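Local structure of extracellular solute-binding protein, family 1 (Bifidobacterium longum subsp. infantis, 6FTH) at residues A[197-201]-A[265-269]; A[255-259]-A[482-488]. The protein probably binds human milk oligosaccharides outside the cell and hands them to an associated ABC transporter. All coordinates share one frame; numbering follows the deposited sequence.

Interaction 1 (A[197-201]-A[265-269])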
# COMPACT_ATOMS: atom_id res chain seq x y z
N ILE A 197 6.29 -14.11 -22.22
CA ILE A 197 5.69 -14.59 -20.98
C ILE A 197 4.25 -14.09 -20.99
O ILE A 197 4.02 -12.89 -20.78
CB ILE A 197 6.44 -14.04 -19.77
CG1 ILE A 197 7.91 -14.49 -19.79
CG2 ILE A 197 5.77 -14.52 -18.48
CD1 ILE A 197 8.82 -13.78 -18.77
N PRO A 198 3.25 -14.94 -21.28
CA PRO A 198 1.90 -14.40 -21.45
C PRO A 198 1.41 -13.64 -20.24
O PRO A 198 0.93 -12.51 -20.38
CB PRO A 198 1.08 -15.64 -21.78
CG PRO A 198 2.08 -16.55 -22.44
CD PRO A 198 3.31 -16.36 -21.65
N MET A 199 1.51 -14.24 -19.06
CA MET A 199 1.16 -13.60 -17.80
C MET A 199 2.26 -13.93 -16.80
O MET A 199 2.69 -15.08 -16.71
CB MET A 199 -0.20 -14.12 -17.30
CG MET A 199 -0.62 -13.52 -15.99
SD MET A 199 -2.35 -13.91 -15.63
CE MET A 199 -2.64 -12.90 -14.14
N ASN A 200 2.72 -12.91 -16.06
CA ASN A 200 3.71 -13.07 -15.01
C ASN A 200 3.11 -12.68 -13.67
O ASN A 200 2.45 -11.64 -13.56
CB ASN A 200 4.96 -12.26 -15.29
CG ASN A 200 6.21 -12.95 -14.80
OD1 ASN A 200 6.14 -13.99 -14.14
ND2 ASN A 200 7.35 -12.36 -15.06
N ILE A 201 3.33 -13.53 -12.67
CA ILE A 201 2.82 -13.29 -11.32
C ILE A 201 3.98 -13.42 -10.34
O ILE A 201 4.94 -14.15 -10.57
CB ILE A 201 1.66 -14.25 -10.96
CG1 ILE A 201 2.06 -15.72 -11.15
CG2 ILE A 201 0.41 -13.92 -11.77
CD1 ILE A 201 1.09 -16.72 -10.50
N GLY A 265 1.63 -23.54 -19.74
CA GLY A 265 2.78 -22.74 -20.08
C GLY A 265 2.49 -21.27 -20.25
O GLY A 265 3.25 -20.57 -20.94
N LEU A 266 1.40 -20.77 -19.66
CA LEU A 266 1.03 -19.37 -19.83
C LEU A 266 1.56 -18.47 -18.72
O LEU A 266 1.49 -17.24 -18.85
CB LEU A 266 -0.47 -19.25 -19.93
CG LEU A 266 -1.11 -20.15 -21.00
CD1 LEU A 266 -2.62 -20.13 -20.98
CD2 LEU A 266 -0.62 -19.79 -22.41
N ILE A 267 2.08 -19.06 -17.65
CA ILE A 267 2.77 -18.39 -16.55
C ILE A 267 4.08 -19.15 -16.34
O ILE A 267 4.08 -20.38 -16.50
CB ILE A 267 1.89 -18.43 -15.29
CG1 ILE A 267 0.67 -17.53 -15.50
CG2 ILE A 267 2.69 -18.06 -14.06
CD1 ILE A 267 -0.39 -17.57 -14.39
N PRO A 268 5.19 -18.51 -15.97
CA PRO A 268 6.45 -19.26 -15.83
C PRO A 268 6.34 -20.38 -14.81
O PRO A 268 5.79 -20.20 -13.72
CB PRO A 268 7.46 -18.19 -15.40
CG PRO A 268 6.91 -16.91 -15.98
CD PRO A 268 5.41 -17.06 -15.81
N ALA A 269 6.88 -21.54 -15.18
CA ALA A 269 6.81 -22.71 -14.30
C ALA A 269 7.49 -22.46 -12.96
O ALA A 269 7.09 -23.05 -11.95
CB ALA A 269 7.43 -23.92 -15.00

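Interaction 2 (A[255-259]-A[482-488])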
# COMPACT_ATOMS: atom_id res chain seq x y z
N ILE A 255 -7.27 -20.48 -7.57
CA ILE A 255 -6.14 -21.40 -7.58
C ILE A 255 -6.24 -22.37 -8.77
O ILE A 255 -5.25 -22.61 -9.48
CB ILE A 255 -6.04 -22.13 -6.24
CG1 ILE A 255 -5.57 -21.17 -5.14
CG2 ILE A 255 -5.07 -23.30 -6.37
CD1 ILE A 255 -5.69 -21.68 -3.73
N LYS A 256 -7.43 -22.91 -9.01
CA LYS A 256 -7.59 -23.85 -10.11
C LYS A 256 -7.34 -23.17 -11.46
O LYS A 256 -6.75 -23.77 -12.36
CB LYS A 256 -8.98 -24.49 -10.06
CG LYS A 256 -9.12 -25.49 -8.92
CD LYS A 256 -10.48 -26.18 -8.95
CE LYS A 256 -10.49 -27.34 -9.93
NZ LYS A 256 -11.73 -28.16 -9.78
N TYR A 257 -7.79 -21.92 -11.60
CA TYR A 257 -7.56 -21.18 -12.84
C TYR A 257 -6.08 -20.98 -13.06
O TYR A 257 -5.56 -21.22 -14.16
CB TYR A 257 -8.31 -19.85 -12.81
CG TYR A 257 -8.19 -19.00 -14.06
CD1 TYR A 257 -8.74 -19.42 -15.26
CD2 TYR A 257 -7.56 -17.78 -14.02
CE1 TYR A 257 -8.63 -18.64 -16.40
CE2 TYR A 257 -7.46 -17.00 -15.15
CZ TYR A 257 -8.02 -17.43 -16.32
OH TYR A 257 -7.91 -16.64 -17.44
N TYR A 258 -5.37 -20.52 -12.02
CA TYR A 258 -3.92 -20.35 -12.14
C TYR A 258 -3.24 -21.67 -12.47
O TYR A 258 -2.30 -21.70 -13.27
CB TYR A 258 -3.30 -19.75 -10.89
CG TYR A 258 -3.35 -18.23 -10.86
CD1 TYR A 258 -2.83 -17.47 -11.91
CD2 TYR A 258 -3.93 -17.55 -9.79
CE1 TYR A 258 -2.86 -16.08 -11.87
CE2 TYR A 258 -3.97 -16.17 -9.77
CZ TYR A 258 -3.44 -15.44 -10.80
OH TYR A 258 -3.46 -14.07 -10.77
N HIS A 259 -3.70 -22.77 -11.88
CA HIS A 259 -3.04 -24.04 -12.21
C HIS A 259 -3.26 -24.41 -13.67
O HIS A 259 -2.35 -24.92 -14.33
CB HIS A 259 -3.50 -25.17 -11.30
CG HIS A 259 -2.87 -26.48 -11.65
ND1 HIS A 259 -1.50 -26.66 -11.66
CD2 HIS A 259 -3.40 -27.65 -12.09
CE1 HIS A 259 -1.22 -27.89 -12.06
NE2 HIS A 259 -2.36 -28.51 -12.32
N MET A 482 -1.19 -24.38 -7.06
CA MET A 482 -1.08 -23.61 -8.29
C MET A 482 -0.11 -24.27 -9.26
O MET A 482 -0.38 -24.35 -10.47
CB MET A 482 -0.64 -22.18 -7.95
CG MET A 482 -1.76 -21.30 -7.37
SD MET A 482 -1.18 -19.72 -6.73
CE MET A 482 -0.65 -18.92 -8.27
N SER A 483 1.02 -24.75 -8.75
CA SER A 483 2.06 -25.31 -9.61
C SER A 483 1.75 -26.74 -10.02
O SER A 483 1.92 -27.11 -11.19
CB SER A 483 3.40 -25.27 -8.89
OG SER A 483 3.86 -23.94 -8.75
N LYS A 484 1.30 -27.57 -9.08
CA LYS A 484 1.25 -29.01 -9.30
C LYS A 484 -0.15 -29.61 -9.28
O LYS A 484 -0.29 -30.81 -9.55
CB LYS A 484 2.13 -29.73 -8.28
CG LYS A 484 3.59 -29.31 -8.30
CD LYS A 484 4.30 -29.77 -7.03
CE LYS A 484 5.77 -29.35 -7.01
NZ LYS A 484 6.56 -30.00 -8.10
N GLY A 485 -1.19 -28.84 -8.96
CA GLY A 485 -2.52 -29.39 -8.83
C GLY A 485 -2.75 -30.01 -7.46
O GLY A 485 -1.94 -29.88 -6.54
N GLY A 486 -3.90 -30.68 -7.34
CA GLY A 486 -4.23 -31.45 -6.16
C GLY A 486 -5.28 -30.83 -5.27
O GLY A 486 -5.67 -31.46 -4.27
N ILE A 487 -5.78 -29.64 -5.59
CA ILE A 487 -6.60 -28.89 -4.63
C ILE A 487 -7.89 -29.63 -4.29
O ILE A 487 -8.32 -29.65 -3.13
CB ILE A 487 -6.84 -27.44 -5.10
CG1 ILE A 487 -7.52 -26.64 -3.99
CG2 ILE A 487 -7.71 -27.38 -6.35
CD1 ILE A 487 -7.49 -25.12 -4.24
N ASP A 488 -8.54 -30.25 -5.29
CA ASP A 488 -9.87 -30.79 -5.05
C ASP A 488 -9.84 -31.85 -3.95
O ASP A 488 -10.72 -31.87 -3.08
CB ASP A 488 -10.47 -31.35 -6.33
CG ASP A 488 -11.03 -30.27 -7.27
OD1 ASP A 488 -11.43 -29.18 -6.80
OD2 ASP A 488 -11.11 -30.54 -8.48

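Interaction 1 (A[197-201]-A[265-269])
Met199 and Leu266 join the outermost strand of a mixed sheet, 197-199, to the loop that leaves helix 249-263, in the outer part of one lobe of this two-lobed solute-binding protein. Gly265, with positive phi, is the C-prime residue of the Schellman motif that ends the helix, and the chain after it runs along the strand. One backbone hydrogen bond ties the two: Met199 N donates a hydrogen bond to Leu266 O at 3.0 Å, with the donor almost exactly on the line of the C=O bond (176°). The ring of Pro198 packs against the same oxygen, with its CB 3.4 Å from Leu266 O. One residue further on the exchange reverses, since the CA-H of Ile267 points at Met199 O, with CA 3.3 Å from the oxygen, a well-aligned CH...O contact. On the sheet side, Ile197 bonds through its backbone to Lys291 and Gly293, and Asn200 just beyond the strand bonds to Val294.

Apolar side chains pack along the same line. Ile267 lays CG1 beside Met199 CB at 4.0 Å, while the rest of the methionine runs out extended, away from the loop, onto Val294, Phe296 and Leu180. The chi1 of 54° sets CG1 of Ile201 between its backbone N and carbonyl carbon, from where it meets Ile267 CG2 at 3.8 Å, the two side chains at about a right angle. Pro268 sets its CG on the CG2 methyl of Ile197 (3.6 Å). Asn200 comes across the same ring: its ND2 is engaged by Gln283 OE1 and Asp282 OD2, which pins the amide and leaves Asn200 OD1 against Pro268 CG at 3.5 Å.

Interaction 2 (A[255-259]-A[482-488])
His259 and Met482 bring their CA atoms to 4.4 Å where helix 249-263 meets the last turn of helix 457-484, and the chain then turns through Gly485 and Gly486 into helix 487-500. The His259 ring reaches over this turn because chi1 near 178° swings CG away from the backbone N. Its ND1 donates in the ring plane to Met482 O at 2.8 Å, coming in above the carbonyl plane, while Gly485 CA lies over a face, 3.7 Å from the centroid, as a CH-pi contact. Replacing His259 by an alanine would remove the ring, probably leaving Met482 O without this donor and opening a gap over Gly485 CA. A bend at chi3 (67°) swings Met482 CE to 3.8 Å from Tyr258 CG, with SD 5.5 Å from the ring centroid in an oblique Met-aromatic contact. Ile487 CD1 meets Ile255 CG2 at 3.7 Å, and Ile487 CG2 presses tightly on Lys256 CG (3.5 Å). Further out, Lys256 NZ bridges to the syn lone pair of Asp488 OD2 at 2.8 Å, with a weaker bond to OD1. The whole is helix 249-263 packed against the junction of two consecutive helices, joined by a two-glycine turn, with Gly485 at positive phi ending one and Gly486 as N-cap of the next.

Helix 249-263 relates interactions 1 and 2: 255-259 lies on it and 265-269 follows its C-terminal end. Their centres are 14 Å apart, yet the side chains are continuous. Tyr258 forms the joint, its CD1 lying 3.5 Å from Ile267 CD1 and its OH 3.7 Å from Met199 CE, with that hydroxyl hydrogen-bonded to Pro213 O. Ile201 CD1 touches Met482 CE at 3.6 Å, so the chain just after edge strand 197-199 reaches helix 457-484 through apolar contacts. Both contacts lie well out in the molecule, their centres about 25 and 28 Å from that of the chain, and they join structural elements of the fold.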